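Local coordinates for protein putative glucoamylase (Bacteroides caccae ATCC 43185, PDB 4QT9) that is a putative glucoamylase of the alpha/alpha toroid fold, and so probably hydrolyses glycosidic bonds in a glucan or related carbohydrate, at residues 27-38 with 369-377. Residues are numbered along the deposited sequence; the frame is centred on the assembly and turned at random. Where two conformers were deposited one is given.
Sequences TVQRRTFLYFWE and VFGPFGFYD
Arg-31 reaches from helix 21-37 to Gly-371 at the start of a tight turn, its NH1 donating to the carbonyl O over 2.9 Å. The acceptor lies in the guanidinium plane, yet the donor stands well above the carbonyl plane. Phe-370 CE2 lies over the rim of one guanidinium face, with the two planes 24° apart, which suits a flat cation, because its edge N-H can bond in plane while a ring atom packs over the face. A leucine in its place would probably leave the Gly-371 carbonyl without this donor and take away the group that Phe-370 CE2 packs on.

The partner is a two-stranded beta hairpin, 370-371 with 374-375, closed by a type I turn and laid against helix 21-37 in a protein of the alpha/alpha toroid fold. Gly-374 suits its positive phi of 96°, and a CB there would also strike Thr-32 OG1. That hydroxyl donates to Val-28 O (2.6 Å) and accepts from a water, which in turn accepts from Phe-375 N.

Apolar contacts lie along the helix. Phe-373 turns a ring face to Tyr-35 CA in a CH-pi contact, 4.0 Å from CA to the centroid, while Leu-34 CB meets Phe-373 CD1. Branched Val-28 sets both methyls against Phe-375 CE2, CG2 at 3.6 Å.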
# COMPACT_ATOMS: atom_id res chain seq x y z
N THR A 27 16.17 -1.79 13.64
CA THR A 27 15.32 -2.65 14.49
C THR A 27 13.86 -2.70 13.97
O THR A 27 13.31 -3.79 13.87
CB THR A 27 15.34 -2.14 15.95
OG1 THR A 27 16.69 -2.09 16.39
CG2 THR A 27 14.51 -3.00 16.90
N VAL A 28 13.25 -1.52 13.67
CA VAL A 28 11.86 -1.45 13.19
C VAL A 28 11.77 -2.20 11.85
O VAL A 28 10.85 -3.01 11.67
CB VAL A 28 11.33 0.02 13.11
CG1 VAL A 28 9.94 0.09 12.45
CG2 VAL A 28 11.29 0.65 14.51
N GLN A 29 12.76 -2.01 10.97
CA GLN A 29 12.80 -2.68 9.67
C GLN A 29 12.93 -4.17 9.81
O GLN A 29 12.12 -4.89 9.22
CB GLN A 29 13.92 -2.14 8.80
CG GLN A 29 13.46 -1.61 7.48
CD GLN A 29 14.64 -1.23 6.63
OE1 GLN A 29 15.59 -0.56 7.08
NE2 GLN A 29 14.62 -1.70 5.42
N ARG A 30 13.92 -4.65 10.60
CA ARG A 30 14.14 -6.09 10.80
C ARG A 30 12.88 -6.79 11.32
O ARG A 30 12.50 -7.83 10.78
CB ARG A 30 15.33 -6.36 11.73
CG ARG A 30 16.46 -7.10 11.02
CD ARG A 30 16.89 -8.38 11.71
NE ARG A 30 17.79 -9.18 10.87
CZ ARG A 30 19.10 -8.99 10.75
NH1 ARG A 30 19.70 -7.99 11.40
NH2 ARG A 30 19.83 -9.77 9.97
N ARG A 31 12.20 -6.21 12.33
CA ARG A 31 11.00 -6.82 12.90
C ARG A 31 9.80 -6.78 11.95
O ARG A 31 9.09 -7.77 11.87
CB ARG A 31 10.65 -6.20 14.25
CG ARG A 31 11.59 -6.66 15.34
CD ARG A 31 10.89 -6.63 16.65
NE ARG A 31 11.84 -6.67 17.75
CZ ARG A 31 11.50 -6.67 19.03
NH1 ARG A 31 10.21 -6.65 19.39
NH2 ARG A 31 12.43 -6.69 19.97
N THR A 32 9.58 -5.67 11.25
CA THR A 32 8.46 -5.52 10.31
C THR A 32 8.61 -6.52 9.17
O THR A 32 7.63 -7.14 8.76
CB THR A 32 8.35 -4.07 9.81
OG1 THR A 32 8.31 -3.24 10.96
CG2 THR A 32 7.08 -3.83 9.00
N PHE A 33 9.86 -6.73 8.72
CA PHE A 33 10.22 -7.72 7.71
C PHE A 33 9.77 -9.12 8.17
O PHE A 33 9.26 -9.89 7.35
CB PHE A 33 11.75 -7.70 7.47
CG PHE A 33 12.31 -8.92 6.75
CD1 PHE A 33 12.22 -9.02 5.36
CD2 PHE A 33 12.94 -9.94 7.45
CE1 PHE A 33 12.73 -10.14 4.69
CE2 PHE A 33 13.46 -11.05 6.78
CZ PHE A 33 13.34 -11.15 5.41
N LEU A 34 9.92 -9.44 9.49
CA LEU A 34 9.54 -10.75 10.01
C LEU A 34 8.02 -11.04 9.87
O LEU A 34 7.68 -12.23 9.75
CB LEU A 34 9.99 -10.97 11.46
CG LEU A 34 11.49 -10.98 11.72
CD1 LEU A 34 11.76 -11.32 13.16
CD2 LEU A 34 12.23 -11.93 10.82
N TYR A 35 7.13 -9.98 9.77
CA TYR A 35 5.69 -10.19 9.51
C TYR A 35 5.56 -10.97 8.20
O TYR A 35 4.72 -11.86 8.08
CB TYR A 35 4.87 -8.84 9.40
CG TYR A 35 3.38 -9.02 9.07
CD1 TYR A 35 2.95 -9.21 7.77
CD2 TYR A 35 2.43 -9.12 10.09
CE1 TYR A 35 1.61 -9.51 7.47
CE2 TYR A 35 1.07 -9.32 9.79
CZ TYR A 35 0.66 -9.53 8.49
OH TYR A 35 -0.66 -9.79 8.19
N PHE A 36 6.32 -10.56 7.20
CA PHE A 36 6.21 -11.13 5.86
C PHE A 36 7.09 -12.36 5.67
O PHE A 36 6.73 -13.23 4.88
CB PHE A 36 6.51 -10.05 4.82
CG PHE A 36 5.52 -8.92 4.92
CD1 PHE A 36 4.20 -9.08 4.49
CD2 PHE A 36 5.87 -7.71 5.52
CE1 PHE A 36 3.27 -8.04 4.62
CE2 PHE A 36 4.94 -6.68 5.66
CZ PHE A 36 3.65 -6.86 5.21
N TRP A 37 8.20 -12.45 6.41
CA TRP A 37 9.09 -13.60 6.33
C TRP A 37 8.54 -14.77 7.15
O TRP A 37 8.24 -15.82 6.58
CB TRP A 37 10.53 -13.25 6.74
CG TRP A 37 11.48 -14.33 6.35
CD1 TRP A 37 12.00 -15.30 7.16
CD2 TRP A 37 11.83 -14.70 5.01
NE1 TRP A 37 12.72 -16.20 6.41
CE2 TRP A 37 12.62 -15.87 5.09
CE3 TRP A 37 11.56 -14.15 3.74
CZ2 TRP A 37 13.18 -16.47 3.95
CZ3 TRP A 37 12.09 -14.76 2.62
CH2 TRP A 37 12.91 -15.89 2.73
N GLU A 38 8.43 -14.59 8.48
CA GLU A 38 7.98 -15.60 9.44
C GLU A 38 6.46 -15.69 9.52
O GLU A 38 5.95 -16.79 9.70
CB GLU A 38 8.56 -15.34 10.83
CG GLU A 38 10.08 -15.44 10.84
CD GLU A 38 10.82 -15.33 12.17
OE1 GLU A 38 10.23 -14.82 13.15
OE2 GLU A 38 12.00 -15.74 12.21
N VAL A 369 3.20 -1.80 22.48
CA VAL A 369 2.94 -1.34 21.09
C VAL A 369 3.98 -1.92 20.10
O VAL A 369 3.64 -2.11 18.94
CB VAL A 369 2.79 0.20 20.89
CG1 VAL A 369 1.60 0.76 21.66
CG2 VAL A 369 4.08 0.94 21.24
N PHE A 370 5.22 -2.22 20.56
CA PHE A 370 6.25 -2.76 19.69
C PHE A 370 6.39 -4.27 19.94
O PHE A 370 7.05 -4.68 20.89
CB PHE A 370 7.58 -2.00 19.86
CG PHE A 370 8.62 -2.34 18.81
CD1 PHE A 370 8.41 -2.04 17.47
CD2 PHE A 370 9.83 -2.92 19.18
CE1 PHE A 370 9.37 -2.33 16.51
CE2 PHE A 370 10.80 -3.22 18.21
CZ PHE A 370 10.56 -2.91 16.88
N GLY A 371 5.73 -5.07 19.12
CA GLY A 371 5.72 -6.52 19.27
C GLY A 371 6.74 -7.30 18.45
O GLY A 371 7.70 -6.71 17.94
N PRO A 372 6.56 -8.64 18.31
CA PRO A 372 7.55 -9.45 17.59
C PRO A 372 7.72 -9.10 16.10
O PRO A 372 8.84 -9.17 15.61
CB PRO A 372 7.04 -10.90 17.75
CG PRO A 372 5.60 -10.76 18.13
CD PRO A 372 5.50 -9.49 18.90
N PHE A 373 6.63 -8.71 15.40
CA PHE A 373 6.66 -8.35 13.97
C PHE A 373 6.57 -6.82 13.74
O PHE A 373 6.08 -6.37 12.70
CB PHE A 373 5.53 -9.07 13.20
CG PHE A 373 5.61 -10.59 13.18
CD1 PHE A 373 6.80 -11.25 13.45
CD2 PHE A 373 4.50 -11.35 12.83
CE1 PHE A 373 6.88 -12.63 13.42
CE2 PHE A 373 4.58 -12.74 12.79
CZ PHE A 373 5.77 -13.37 13.08
N GLY A 374 7.09 -6.05 14.69
CA GLY A 374 7.11 -4.59 14.67
C GLY A 374 5.96 -3.99 15.45
O GLY A 374 5.36 -4.63 16.32
N PHE A 375 5.65 -2.72 15.16
CA PHE A 375 4.57 -2.02 15.81
C PHE A 375 3.23 -2.66 15.52
O PHE A 375 2.96 -3.02 14.37
CB PHE A 375 4.52 -0.54 15.39
CG PHE A 375 5.74 0.22 15.85
CD1 PHE A 375 5.88 0.57 17.19
CD2 PHE A 375 6.77 0.53 14.97
CE1 PHE A 375 7.04 1.22 17.64
CE2 PHE A 375 7.89 1.23 15.40
CZ PHE A 375 8.02 1.58 16.73
N TYR A 376 2.41 -2.81 16.56
CA TYR A 376 1.06 -3.33 16.43
C TYR A 376 0.21 -2.34 15.62
O TYR A 376 0.63 -1.19 15.41
CB TYR A 376 0.46 -3.63 17.81
CG TYR A 376 1.15 -4.78 18.51
CD1 TYR A 376 1.19 -6.05 17.93
CD2 TYR A 376 1.65 -4.63 19.80
CE1 TYR A 376 1.78 -7.12 18.59
CE2 TYR A 376 2.25 -5.71 20.47
CZ TYR A 376 2.30 -6.95 19.86
OH TYR A 376 2.87 -8.00 20.52
N ASP A 377 -0.92 -2.82 15.11
CA ASP A 377 -1.76 -2.06 14.15
C ASP A 377 -2.27 -0.68 14.63
O ASP A 377 -2.21 0.31 13.90
CB ASP A 377 -2.98 -2.89 13.78
CG ASP A 377 -3.58 -2.39 12.51
OD1 ASP A 377 -2.82 -2.22 11.54
OD2 ASP A 377 -4.80 -2.10 12.50
O HOH W 1 6.37 -1.93 12.13